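Local coordinates for ankyrin repeat domain protein (Legionella pneumophila subsp. pneumophila, PDB 6MCA), which is a Legionella effector that interacts with the host LARP7 component of the 7SK snRNP complex and probably contains a cysteine protease-like domain, at residues A[55-58]-A[59-62]; A[98-101]-A[102-105]; A[228-231]-A[232-236]; A[307-311]-A[312-316]; A[388-391]-A[392-396]. All blocks are in the same frame, centred on the assembly; numbering follows the deposited sequence.

How the contacts relate
Along the chain the five contacts follow one another in series, each a local turn of backbone. Contacts 1 and 2 form the starts of helices 58-65 and 101-109 in the N-terminal, ankyrin-like part; their centres lie about 15 Å apart, and Met103 touches the Cys62 carbonyl. Contact 3, at the carboxyl end of helix 215-233 and the residues just after it, touches both, His236 meeting Phe56 and Gln233 packing on Asn98, which is consistent with a packed interface between the ankyrin part and what follows. Contact 4, at the end of helix 305-312 and about 12 Å from contact 3 between centres, is probably hydrogen-bonded to it. Contact 5 stands apart on helix 373-399, about 30 Å from contact 3 between centres.

Contact 1 (A[55-58]-A[59-62]); sequences GFTP and LIEC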
loop_
_atom_site.group_PDB
_atom_site.type_symbol
_atom_site.label_atom_id
_atom_site.label_comp_id
_atom_site.label_asym_id
_atom_site.label_seq_id
_atom_site.Cartn_x
_atom_site.Cartn_y
_atom_site.Cartn_z
ATOM N N GLY A 55 9.906 -15.431 -14.437
ATOM C CA GLY A 55 10.386 -15.118 -13.108
ATOM C C GLY A 55 9.768 -15.925 -11.990
ATOM O O GLY A 55 9.968 -15.581 -10.819
ATOM N N PHE A 56 9.033 -16.988 -12.306
ATOM C CA PHE A 56 8.336 -17.790 -11.315
ATOM C C PHE A 56 8.816 -19.234 -11.372
ATOM O O PHE A 56 9.528 -19.647 -12.291
ATOM C CB PHE A 56 6.816 -17.732 -11.530
ATOM C CG PHE A 56 6.248 -16.345 -11.469
ATOM C CD1 PHE A 56 6.358 -15.590 -10.316
ATOM C CD2 PHE A 56 5.595 -15.798 -12.562
ATOM C CE1 PHE A 56 5.837 -14.314 -10.253
ATOM C CE2 PHE A 56 5.070 -14.521 -12.504
ATOM C CZ PHE A 56 5.191 -13.779 -11.347
ATOM N N THR A 57 8.420 -20.001 -10.366
ATOM C CA THR A 57 8.615 -21.439 -10.330
ATOM C C THR A 57 7.349 -22.144 -10.790
ATOM O O THR A 57 6.271 -21.543 -10.821
ATOM C CB THR A 57 8.979 -21.896 -8.912
ATOM O OG1 THR A 57 7.845 -21.739 -8.051
ATOM C CG2 THR A 57 10.141 -21.082 -8.367
ATOM N N PRO A 58 7.440 -23.419 -11.183
ATOM C CA PRO A 58 6.215 -24.150 -11.554
ATOM C C PRO A 58 5.146 -24.136 -10.470
ATOM O O PRO A 58 3.954 -24.008 -10.781
ATOM C CB PRO A 58 6.733 -25.568 -11.831
ATOM C CG PRO A 58 8.141 -25.368 -12.265
ATOM C CD PRO A 58 8.659 -24.195 -11.480
ATOM N N LEU A 59 5.542 -24.254 -9.200
ATOM C CA LEU A 59 4.567 -24.211 -8.115
ATOM C C LEU A 59 3.926 -22.833 -8.004
ATOM O O LEU A 59 2.719 -22.720 -7.761
ATOM C CB LEU A 59 5.232 -24.603 -6.797
ATOM C CG LEU A 59 4.291 -24.828 -5.613
ATOM C CD1 LEU A 59 3.283 -25.921 -5.934
ATOM C CD2 LEU A 59 5.079 -25.169 -4.357
ATOM N N ILE A 60 4.717 -21.773 -8.180
ATOM C CA ILE A 60 4.154 -20.427 -8.157
ATOM C C ILE A 60 3.240 -20.208 -9.356
ATOM O O ILE A 60 2.221 -19.517 -9.248
ATOM C CB ILE A 60 5.282 -19.381 -8.089
ATOM C CG1 ILE A 60 6.025 -19.493 -6.754
ATOM C CG2 ILE A 60 4.733 -17.976 -8.276
ATOM C CD1 ILE A 60 7.095 -18.441 -6.557
ATOM N N GLU A 61 3.570 -20.797 -10.509
ATOM C CA GLU A 61 2.658 -20.747 -11.648
ATOM C C GLU A 61 1.336 -21.429 -11.318
ATOM O O GLU A 61 0.260 -20.911 -11.645
ATOM C CB GLU A 61 3.305 -21.400 -12.871
ATOM C CG GLU A 61 4.524 -20.669 -13.407
ATOM C CD GLU A 61 4.167 -19.438 -14.216
ATOM O OE1 GLU A 61 2.966 -19.229 -14.490
ATOM O OE2 GLU A 61 5.090 -18.681 -14.585
ATOM N N CYS A 62 1.400 -22.595 -10.667
ATOM C CA CYS A 62 0.183 -23.284 -10.248
ATOM C C CYS A 62 -0.635 -22.426 -9.292
ATOM O O CYS A 62 -1.866 -22.368 -9.394
ATOM C CB CYS A 62 0.538 -24.616 -9.589
ATOM S SG CYS A 62 1.255 -25.830 -10.707
#
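Thr57 caps the amino end of helix 58-65, and Phe56 lies against the first turn it opens, a buried helix start in the N-terminal part of the protein. The cap uses the short side chain: with chi1 at 69°, Thr57 OG1 is turned back over the backbone and accepts from Ile60 N at 3.1 Å, lying also 3.2 Å from Ile60 CG1. Thr57 O in turn receives Glu61 N at 2.8 Å, so threonine serves the new helix with both its oxygens. Proline suits the next position, since the first turn of a helix asks for no N-H there, while Pro58 O takes Cys62 N at 2.9 Å. The run Gly-Phe-Thr-Pro-Leu recalls the ankyrin signature. Phe56 CD1 touches the Ile60 CG2 methyl at 3.5 Å, and Trp94 meets the same ring edge-to-face. At the ring edge Phe56 CD2 lies 3.6 Å from Glu61 OE2, the carboxylate plane standing 80° to the ring. Asp52, which accepts from Phe56 N, brings a second carboxylate close to Glu61; two acids in so buried a setting probably raise the affinity of one of them for a proton.

Contact 2 (A[98-101]-A[102-105]); sequences NNDL and DMTK
Asp100 meets Met103 and Thr104 where the chain passes from helix 91-97 into helix 101-109, and the two asparagines ahead of it make the turn. Asn98 sends ND2 to the Ile64 carbonyl, tying the loop to the preceding helix pair. Asn99 follows with a positive phi of 55° and completes a Schellman motif at the end of helix 91-97; asparagine tolerates that backbone better than most residues bearing a side chain. Asp100 is then the N-cap of the next helix. Its CG lies opposite the backbone N (chi1 -170°), which carries the carboxylate forward over the first turn: Asp100 OD1 accepts a straight but weak bond from Met103 N at 3.4 Å, and Asp100 OD2 rests 3.4 Å from Met103 CB. This helix, turn and helix belong to a predicted ankyrin repeat, in which two antiparallel helices are joined by a tight turn. Asp100 O is gripped twice by a single residue, by Thr104 N at 3.1 Å and by Thr104 OG1 at 2.6 Å, the two donors arriving from opposite faces of the carbonyl plane. Threonine suits this buried place because its hydroxyl is satisfied by a nearby backbone carbonyl, while its side chain packs on Leu92, Ala95 and Ile136. Leu101 O takes Lys105 N at 2.9 Å, and the leucine side chain leaves the turn to lie on Ala135 and Ile136 of helix 134-142.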
loop_
_atom_site.group_PDB
_atom_site.type_symbol
_atom_site.label_atom_id
_atom_site.label_comp_id
_atom_site.label_asym_id
_atom_site.label_seq_id
_atom_site.Cartn_x
_atom_site.Cartn_y
_atom_site.Cartn_z
ATOM N N ASN A 98 -4.632 -14.572 -3.843
ATOM C CA ASN A 98 -5.747 -14.978 -4.687
ATOM C C ASN A 98 -6.989 -15.351 -3.888
ATOM O O ASN A 98 -8.030 -15.628 -4.495
ATOM C CB ASN A 98 -5.338 -16.167 -5.562
ATOM C CG ASN A 98 -4.772 -15.740 -6.901
ATOM O OD1 ASN A 98 -4.579 -14.553 -7.161
ATOM N ND2 ASN A 98 -4.494 -16.715 -7.760
ATOM N N ASN A 99 -6.903 -15.366 -2.556
ATOM C CA ASN A 99 -8.000 -15.807 -1.691
ATOM C C ASN A 99 -8.461 -17.213 -2.068
ATOM O O ASN A 99 -9.653 -17.529 -2.052
ATOM C CB ASN A 99 -9.167 -14.815 -1.725
ATOM C CG ASN A 99 -10.090 -14.957 -0.529
ATOM O OD1 ASN A 99 -9.648 -15.265 0.578
ATOM N ND2 ASN A 99 -11.380 -14.732 -0.748
ATOM N N ASP A 100 -7.501 -18.068 -2.416
ATOM C CA ASP A 100 -7.766 -19.446 -2.812
ATOM C C ASP A 100 -7.606 -20.331 -1.581
ATOM O O ASP A 100 -6.484 -20.588 -1.135
ATOM C CB ASP A 100 -6.822 -19.874 -3.935
ATOM C CG ASP A 100 -7.203 -21.210 -4.552
ATOM O OD1 ASP A 100 -8.061 -21.921 -3.986
ATOM O OD2 ASP A 100 -6.642 -21.548 -5.616
ATOM N N LEU A 101 -8.732 -20.799 -1.037
ATOM C CA LEU A 101 -8.691 -21.570 0.203
ATOM C C LEU A 101 -8.112 -22.961 -0.020
ATOM O O LEU A 101 -7.328 -23.450 0.803
ATOM C CB LEU A 101 -10.092 -21.663 0.808
ATOM C CG LEU A 101 -10.554 -20.445 1.609
ATOM C CD1 LEU A 101 -12.008 -20.594 2.028
ATOM C CD2 LEU A 101 -9.662 -20.241 2.821
ATOM N N ASP A 102 -8.486 -23.616 -1.120
ATOM C CA ASP A 102 -8.009 -24.972 -1.373
ATOM C C ASP A 102 -6.501 -24.996 -1.594
ATOM O O ASP A 102 -5.795 -25.844 -1.034
ATOM C CB ASP A 102 -8.744 -25.569 -2.574
ATOM C CG ASP A 102 -10.231 -25.728 -2.324
ATOM O OD1 ASP A 102 -10.616 -25.947 -1.156
ATOM O OD2 ASP A 102 -11.013 -25.635 -3.294
ATOM N N MET A 103 -5.988 -24.069 -2.407
ATOM C CA MET A 103 -4.550 -24.014 -2.651
ATOM C C MET A 103 -3.788 -23.656 -1.381
ATOM O O MET A 103 -2.722 -24.221 -1.108
ATOM C CB MET A 103 -4.244 -23.013 -3.765
ATOM C CG MET A 103 -2.775 -22.937 -4.149
ATOM S SD MET A 103 -2.236 -24.326 -5.165
ATOM C CE MET A 103 -3.259 -24.094 -6.618
ATOM N N THR A 104 -4.320 -22.719 -0.591
ATOM C CA THR A 104 -3.673 -22.355 0.665
ATOM C C THR A 104 -3.619 -23.543 1.618
ATOM O O THR A 104 -2.592 -23.783 2.264
ATOM C CB THR A 104 -4.408 -21.182 1.317
ATOM O OG1 THR A 104 -4.432 -20.068 0.415
ATOM C CG2 THR A 104 -3.718 -20.766 2.610
ATOM N N LYS A 105 -4.715 -24.299 1.713
ATOM C CA LYS A 105 -4.737 -25.470 2.582
ATOM C C LYS A 105 -3.766 -26.537 2.095
ATOM O O LYS A 105 -3.063 -27.158 2.902
ATOM C CB LYS A 105 -6.157 -26.030 2.667
ATOM C CG LYS A 105 -6.352 -27.090 3.739
ATOM C CD LYS A 105 -7.743 -27.699 3.660
ATOM C CE LYS A 105 -7.935 -28.787 4.704
ATOM N NZ LYS A 105 -9.231 -29.499 4.527
#

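Contact 3 (A[228-231]-A[232-236]); sequences AAEL and LQYQH
Glu230 and Tyr234 join side chains across one turn near the carboxyl-terminal end of helix 215-233, where i to i+4 bonds are joined by weak i to i+3 ones. Leu232 N donates to Ala228 O at 2.7 Å and more weakly to Ala229 O. Gln233 N likewise makes a bifurcated N-H bond, with Ala229 O as the main acceptor at 2.9 Å and Glu230 O as the weak one. Tyr234 N makes a longer bond to Glu230 O, 3.3 Å but fairly straight at 160°. Past this point the bonds reach back three residues: Gln235 N to Leu232 O, and His236 N to Gln233 O. Carbonyls near a helix end need partners from elsewhere, and Tyr313, just past helix 305-312, brings one: Leu231 O receives its hydroxyl. In exchange Gln235 NE2 donates to Leu312 O, a role for which a long amide side chain is well suited. His236 NE2 is hydrogen-bonded to Glu189 OE2. Leucines fill the buried side, Leu231 on Ile248 and Leu251, Leu232 on Leu188 and Val192. The Glu230 carboxylate has its stronger partner in Arg247, whose NE forms a salt bridge with OE2. The extended chain also carries Glu230 OE2 to within 2.6 Å of Tyr234 OH, a weak bond, while Glu230 O sits 3.7 Å above the Tyr234 ring plane, toward its rim.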
loop_
_atom_site.group_PDB
_atom_site.type_symbol
_atom_site.label_atom_id
_atom_site.label_comp_id
_atom_site.label_asym_id
_atom_site.label_seq_id
_atom_site.Cartn_x
_atom_site.Cartn_y
_atom_site.Cartn_z
ATOM N N ALA A 228 -9.950 -1.571 -8.879
ATOM C CA ALA A 228 -8.549 -1.269 -9.147
ATOM C C ALA A 228 -7.659 -2.398 -8.652
ATOM O O ALA A 228 -6.816 -2.914 -9.399
ATOM C CB ALA A 228 -8.162 0.060 -8.495
ATOM N N ALA A 229 -7.883 -2.836 -7.408
ATOM C CA ALA A 229 -7.101 -3.934 -6.853
ATOM C C ALA A 229 -7.116 -5.131 -7.790
ATOM O O ALA A 229 -6.059 -5.655 -8.166
ATOM C CB ALA A 229 -7.638 -4.317 -5.472
ATOM N N GLU A 230 -8.311 -5.539 -8.227
ATOM C CA GLU A 230 -8.408 -6.653 -9.162
ATOM C C GLU A 230 -7.568 -6.383 -10.402
ATOM O O GLU A 230 -6.701 -7.188 -10.769
ATOM C CB GLU A 230 -9.870 -6.901 -9.535
ATOM C CG GLU A 230 -10.073 -8.066 -10.493
ATOM C CD GLU A 230 -11.535 -8.298 -10.831
ATOM O OE1 GLU A 230 -12.397 -7.599 -10.257
ATOM O OE2 GLU A 230 -11.820 -9.181 -11.668
ATOM N N LEU A 231 -7.767 -5.215 -11.023
ATOM C CA LEU A 231 -7.037 -4.899 -12.245
ATOM C C LEU A 231 -5.537 -4.875 -12.004
ATOM O O LEU A 231 -4.757 -5.149 -12.924
ATOM C CB LEU A 231 -7.507 -3.559 -12.809
ATOM C CG LEU A 231 -8.877 -3.557 -13.488
ATOM C CD1 LEU A 231 -9.342 -2.134 -13.747
ATOM C CD2 LEU A 231 -8.836 -4.358 -14.781
ATOM N N LEU A 232 -5.110 -4.569 -10.778
ATOM C CA LEU A 232 -3.678 -4.554 -10.513
ATOM C C LEU A 232 -3.134 -5.969 -10.370
ATOM O O LEU A 232 -2.014 -6.251 -10.812
ATOM C CB LEU A 232 -3.382 -3.724 -9.264
ATOM C CG LEU A 232 -3.519 -2.211 -9.459
ATOM C CD1 LEU A 232 -3.214 -1.464 -8.170
ATOM C CD2 LEU A 232 -2.616 -1.734 -10.589
ATOM N N GLN A 233 -3.926 -6.876 -9.788
ATOM C CA GLN A 233 -3.448 -8.238 -9.582
ATOM C C GLN A 233 -3.156 -8.922 -10.911
ATOM O O GLN A 233 -2.161 -9.647 -11.041
ATOM C CB GLN A 233 -4.472 -9.036 -8.774
ATOM C CG GLN A 233 -3.889 -10.234 -8.047
ATOM C CD GLN A 233 -4.574 -10.497 -6.722
ATOM O OE1 GLN A 233 -3.922 -10.602 -5.683
ATOM N NE2 GLN A 233 -5.898 -10.605 -6.750
ATOM N N TYR A 234 -3.995 -8.674 -11.920
ATOM C CA TYR A 234 -3.776 -9.249 -13.241
ATOM C C TYR A 234 -2.447 -8.819 -13.846
ATOM O O TYR A 234 -1.968 -9.469 -14.781
ATOM C CB TYR A 234 -4.918 -8.864 -14.184
ATOM C CG TYR A 234 -6.277 -9.372 -13.757
ATOM C CD1 TYR A 234 -6.399 -10.450 -12.889
ATOM C CD2 TYR A 234 -7.439 -8.772 -14.223
ATOM C CE1 TYR A 234 -7.640 -10.914 -12.496
ATOM C CE2 TYR A 234 -8.684 -9.230 -13.836
ATOM C CZ TYR A 234 -8.779 -10.301 -12.973
ATOM O OH TYR A 234 -10.017 -10.760 -12.585
ATOM N N GLN A 235 -1.840 -7.741 -13.338
ATOM C CA GLN A 235 -0.531 -7.338 -13.836
ATOM C C GLN A 235 0.537 -8.381 -13.542
ATOM O O GLN A 235 1.550 -8.428 -14.248
ATOM C CB GLN A 235 -0.127 -5.991 -13.236
ATOM C CG GLN A 235 -0.954 -4.818 -13.740
ATOM C CD GLN A 235 -0.426 -3.481 -13.258
ATOM O OE1 GLN A 235 0.182 -3.387 -12.192
ATOM N NE2 GLN A 235 -0.654 -2.437 -14.046
ATOM N N HIS A 236 0.334 -9.221 -12.524
ATOM C CA HIS A 236 1.303 -10.261 -12.206
ATOM C C HIS A 236 1.134 -11.505 -13.065
ATOM O O HIS A 236 2.057 -12.324 -13.133
ATOM C CB HIS A 236 1.202 -10.648 -10.729
ATOM C CG HIS A 236 1.547 -9.537 -9.787
ATOM N ND1 HIS A 236 2.848 -9.159 -9.528
ATOM C CD2 HIS A 236 0.763 -8.725 -9.040
ATOM C CE1 HIS A 236 2.849 -8.161 -8.664
ATOM N NE2 HIS A 236 1.597 -7.879 -8.351
#

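Contact 4 (A[307-311]-A[312-316]); sequences FIHDF and LYKKQ
His309 and Asp310 both reach Lys314, which folds back over the last turn of helix 305-312. The His309 CG stands opposite the backbone N (chi1 -167°), swinging the imidazole toward the departing chain. There His309 ND1 accepts from Lys314 NZ at 2.9 Å, the ammonium lying near the ring plane. Over one face of the same imidazole Tyr313 CB makes a CH-pi contact, 4.0 Å from the centroid of the His309 ring. Lysine reaches so far back because its chain runs extended and bends only at the end (chi4 85°). Its NZ also forms a salt bridge with Asp310 OD1; the modelled spacing is too short to be taken literally, and both residues touch a crystal neighbour. Gln316 bends at chi2 (-78°), bringing Gln316 NE2 to Asp310 O at 2.8 Å, well to the side of the carbonyl direction. A water joins Phe311 O and Lys314 O at 2.9 and 2.8 Å, bridging helix and loop. On the buried side Ile308 CG2 meets Leu312 CD1 at 4.2 Å, both residues packing on Leu259 of strand 256-263. This is a helix carboxyl terminus where a loop amide and a bridging water meet carbonyls of the last turn.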
loop_
_atom_site.group_PDB
_atom_site.type_symbol
_atom_site.label_atom_id
_atom_site.label_comp_id
_atom_site.label_asym_id
_atom_site.label_seq_id
_atom_site.Cartn_x
_atom_site.Cartn_y
_atom_site.Cartn_z
ATOM N N PHE A 307 -7.544 -0.470 -25.162
ATOM C CA PHE A 307 -7.048 0.697 -24.441
ATOM C C PHE A 307 -6.617 0.321 -23.029
ATOM O O PHE A 307 -5.527 0.696 -22.582
ATOM C CB PHE A 307 -8.115 1.792 -24.403
ATOM C CG PHE A 307 -7.678 3.037 -23.680
ATOM C CD1 PHE A 307 -7.865 3.165 -22.311
ATOM C CD2 PHE A 307 -7.078 4.079 -24.367
ATOM C CE1 PHE A 307 -7.463 4.307 -21.644
ATOM C CE2 PHE A 307 -6.673 5.224 -23.704
ATOM C CZ PHE A 307 -6.867 5.338 -22.340
ATOM N N ILE A 308 -7.465 -0.417 -22.308
ATOM C CA ILE A 308 -7.129 -0.811 -20.942
ATOM C C ILE A 308 -5.897 -1.706 -20.933
ATOM O O ILE A 308 -5.058 -1.628 -20.026
ATOM C CB ILE A 308 -8.333 -1.496 -20.269
ATOM C CG1 ILE A 308 -9.517 -0.532 -20.186
ATOM C CG2 ILE A 308 -7.962 -1.991 -18.879
ATOM C CD1 ILE A 308 -9.289 0.634 -19.247
ATOM N N HIS A 309 -5.758 -2.561 -21.949
ATOM C CA HIS A 309 -4.595 -3.439 -22.013
ATOM C C HIS A 309 -3.319 -2.640 -22.251
ATOM O O HIS A 309 -2.318 -2.834 -21.554
ATOM C CB HIS A 309 -4.784 -4.498 -23.098
ATOM C CG HIS A 309 -3.794 -5.618 -23.021
ATOM N ND1 HIS A 309 -2.597 -5.601 -23.703
ATOM C CD2 HIS A 309 -3.816 -6.782 -22.330
ATOM C CE1 HIS A 309 -1.927 -6.710 -23.442
ATOM N NE2 HIS A 309 -2.646 -7.443 -22.611
ATOM N N ASP A 310 -3.339 -1.726 -23.226
ATOM C CA ASP A 310 -2.193 -0.846 -23.431
ATOM C C ASP A 310 -1.889 -0.028 -22.183
ATOM O O ASP A 310 -0.721 0.256 -21.892
ATOM C CB ASP A 310 -2.446 0.085 -24.618
ATOM C CG ASP A 310 -2.610 -0.663 -25.926
ATOM O OD1 ASP A 310 -2.525 -1.908 -25.920
ATOM O OD2 ASP A 310 -2.828 -0.003 -26.964
ATOM N N PHE A 311 -2.925 0.342 -21.427
ATOM C CA PHE A 311 -2.771 1.228 -20.281
ATOM C C PHE A 311 -2.145 0.516 -19.087
ATOM O O PHE A 311 -1.244 1.060 -18.441
ATOM C CB PHE A 311 -4.137 1.801 -19.902
ATOM C CG PHE A 311 -4.072 3.051 -19.074
ATOM C CD1 PHE A 311 -3.786 2.992 -17.720
ATOM C CD2 PHE A 311 -4.312 4.286 -19.649
ATOM C CE1 PHE A 311 -3.732 4.142 -16.960
ATOM C CE2 PHE A 311 -4.260 5.439 -18.894
ATOM C CZ PHE A 311 -3.970 5.367 -17.549
ATOM N N LEU A 312 -2.611 -0.693 -18.775
ATOM C CA LEU A 312 -2.229 -1.369 -17.542
ATOM C C LEU A 312 -1.278 -2.540 -17.733
ATOM O O LEU A 312 -0.527 -2.859 -16.809
ATOM C CB LEU A 312 -3.475 -1.881 -16.808
ATOM C CG LEU A 312 -4.365 -0.862 -16.099
ATOM C CD1 LEU A 312 -5.543 -1.573 -15.451
ATOM C CD2 LEU A 312 -3.577 -0.071 -15.068
ATOM N N TYR A 313 -1.289 -3.195 -18.895
ATOM C CA TYR A 313 -0.606 -4.470 -19.066
ATOM C C TYR A 313 0.474 -4.434 -20.142
ATOM O O TYR A 313 1.030 -5.485 -20.480
ATOM C CB TYR A 313 -1.638 -5.560 -19.368
ATOM C CG TYR A 313 -2.749 -5.587 -18.342
ATOM C CD1 TYR A 313 -2.470 -5.804 -16.999
ATOM C CD2 TYR A 313 -4.071 -5.370 -18.709
ATOM C CE1 TYR A 313 -3.476 -5.820 -16.052
ATOM C CE2 TYR A 313 -5.085 -5.384 -17.767
ATOM C CZ TYR A 313 -4.780 -5.611 -16.440
ATOM O OH TYR A 313 -5.781 -5.627 -15.497
ATOM N N LYS A 314 0.787 -3.261 -20.684
ATOM C CA LYS A 314 1.943 -3.072 -21.545
ATOM C C LYS A 314 2.816 -1.964 -20.977
ATOM O O LYS A 314 2.335 -1.070 -20.274
ATOM C CB LYS A 314 1.539 -2.722 -22.984
ATOM C CG LYS A 314 0.705 -3.776 -23.694
ATOM C CD LYS A 314 0.736 -3.554 -25.202
ATOM C CE LYS A 314 -0.158 -4.539 -25.938
ATOM N NZ LYS A 314 -1.567 -4.065 -25.991
ATOM N N LYS A 315 4.109 -2.029 -21.282
ATOM C CA LYS A 315 5.046 -1.005 -20.838
ATOM C C LYS A 315 4.926 0.216 -21.743
ATOM O O LYS A 315 5.083 0.108 -22.963
ATOM C CB LYS A 315 6.474 -1.548 -20.846
ATOM N N GLN A 316 4.640 1.373 -21.147
ATOM C CA GLN A 316 4.486 2.619 -21.882
ATOM C C GLN A 316 5.408 3.676 -21.288
ATOM O O GLN A 316 5.861 3.563 -20.146
ATOM C CB GLN A 316 3.029 3.113 -21.855
ATOM C CG GLN A 316 1.990 2.051 -22.206
ATOM C CD GLN A 316 1.891 1.785 -23.698
ATOM O OE1 GLN A 316 2.646 2.345 -24.494
ATOM N NE2 GLN A 316 0.956 0.925 -24.084
HETATM O O HOH W 1 1.158 -0.387 -17.881
#

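Contact 5 (A[388-391]-A[392-396]); sequences KDRA and LDECI
Arg390 and Glu394 run alongside each other in the same direction, one turn apart on helix 373-399. Arg390 NH1 donates to Glu394 OE2 at 3.4 Å, a weak bond within a salt bridge; the oxygen meets the guanidinium at its edge, with the carboxylate plane perpendicular to it. Arginine gets there by bending at chi2 and chi3 (-97° and -64°), which leaves Arg390 CD 3.8 Å from Glu394 OE2. Beneath the pair, backbone bonds fix the spacing: Glu394 N to Arg390 O at 2.9 Å, and Cys395 N to Ala391 O at 3.0 Å. Further out, Asp387 holds Arg390 NH2 in a salt bridge and is the stronger partner, so the guanidinium is steered by acids on both sides of it in sequence. Asp389 and Asp393, also a turn apart, are matched by Arg432 and Lys435 of helix 427-440. Between these polar positions, small or apolar residues suit the buried side: Leu392 packs on Leu414, Ile417 and Ile436, and Cys395 on Leu414 and Ile159. An i to i+4 salt bridge on one side and buried residues on another make this an amphipathic helix, packed against helices 404-421 and 427-440 and, through Arg390, Glu394 and Cys395, on helices 147-162 and 188-202.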
loop_
_atom_site.group_PDB
_atom_site.type_symbol
_atom_site.label_atom_id
_atom_site.label_comp_id
_atom_site.label_asym_id
_atom_site.label_seq_id
_atom_site.Cartn_x
_atom_site.Cartn_y
_atom_site.Cartn_z
ATOM N N LYS A 388 -4.296 10.031 10.411
ATOM C CA LYS A 388 -3.095 10.267 11.211
ATOM C C LYS A 388 -3.352 9.944 12.679
ATOM O O LYS A 388 -2.627 9.149 13.300
ATOM C CB LYS A 388 -2.642 11.722 11.070
ATOM C CG LYS A 388 -2.030 12.093 9.733
ATOM C CD LYS A 388 -1.565 13.542 9.758
ATOM C CE LYS A 388 -0.992 13.977 8.421
ATOM N NZ LYS A 388 -0.585 15.410 8.442
ATOM N N ASP A 389 -4.395 10.556 13.246
ATOM C CA ASP A 389 -4.684 10.346 14.660
ATOM C C ASP A 389 -5.085 8.903 14.951
ATOM O O ASP A 389 -4.762 8.379 16.021
ATOM C CB ASP A 389 -5.770 11.318 15.120
ATOM C CG ASP A 389 -5.284 12.756 15.158
ATOM O OD1 ASP A 389 -4.111 12.978 15.527
ATOM O OD2 ASP A 389 -6.071 13.663 14.814
ATOM N N ARG A 390 -5.759 8.239 14.009
ATOM C CA ARG A 390 -6.149 6.846 14.205
ATOM C C ARG A 390 -4.927 5.941 14.286
ATOM O O ARG A 390 -4.849 5.061 15.151
ATOM C CB ARG A 390 -7.077 6.398 13.072
ATOM C CG ARG A 390 -7.656 4.997 13.240
ATOM C CD ARG A 390 -6.866 3.951 12.456
ATOM N NE ARG A 390 -6.929 4.165 11.013
ATOM C CZ ARG A 390 -6.569 3.260 10.108
ATOM N NH1 ARG A 390 -6.118 2.075 10.495
ATOM N NH2 ARG A 390 -6.659 3.539 8.813
ATOM N N ALA A 391 -3.965 6.135 13.381
ATOM C CA ALA A 391 -2.750 5.327 13.421
ATOM C C ALA A 391 -1.959 5.588 14.697
ATOM O O ALA A 391 -1.439 4.649 15.324
ATOM C CB ALA A 391 -1.896 5.607 12.184
ATOM N N LEU A 392 -1.864 6.859 15.105
ATOM C CA LEU A 392 -1.174 7.176 16.353
ATOM C C LEU A 392 -1.848 6.501 17.546
ATOM O O LEU A 392 -1.172 5.947 18.424
ATOM C CB LEU A 392 -1.120 8.691 16.547
ATOM C CG LEU A 392 -0.404 9.203 17.797
ATOM C CD1 LEU A 392 1.003 8.639 17.875
ATOM C CD2 LEU A 392 -0.373 10.721 17.804
ATOM N N ASP A 393 -3.184 6.530 17.587
ATOM C CA ASP A 393 -3.914 5.892 18.679
ATOM C C ASP A 393 -3.723 4.381 18.665
ATOM O O ASP A 393 -3.629 3.755 19.725
ATOM C CB ASP A 393 -5.399 6.243 18.592
ATOM C CG ASP A 393 -5.672 7.704 18.883
ATOM O OD1 ASP A 393 -4.758 8.394 19.380
ATOM O OD2 ASP A 393 -6.801 8.164 18.609
ATOM N N GLU A 394 -3.683 3.777 17.473
ATOM C CA GLU A 394 -3.403 2.347 17.375
ATOM C C GLU A 394 -2.054 2.017 17.996
ATOM O O GLU A 394 -1.928 1.059 18.770
ATOM C CB GLU A 394 -3.441 1.900 15.914
ATOM C CG GLU A 394 -4.812 1.499 15.408
ATOM C CD GLU A 394 -4.782 1.033 13.964
ATOM O OE1 GLU A 394 -3.737 1.209 13.301
ATOM O OE2 GLU A 394 -5.803 0.491 13.492
ATOM N N CYS A 395 -1.028 2.803 17.662
ATOM C CA CYS A 395 0.296 2.572 18.239
ATOM C C CYS A 395 0.268 2.703 19.758
ATOM O O CYS A 395 0.809 1.854 20.481
ATOM C CB CYS A 395 1.309 3.543 17.636
ATOM S SG CYS A 395 2.300 2.837 16.313
ATOM N N ILE A 396 -0.360 3.771 20.259
ATOM C CA ILE A 396 -0.388 4.009 21.701
ATOM C C ILE A 396 -1.114 2.878 22.420
ATOM O O ILE A 396 -0.676 2.415 23.480
ATOM C CB ILE A 396 -1.024 5.377 22.003
ATOM C CG1 ILE A 396 -0.098 6.501 21.539
ATOM C CG2 ILE A 396 -1.329 5.517 23.488
ATOM C CD1 ILE A 396 -0.725 7.866 21.618
#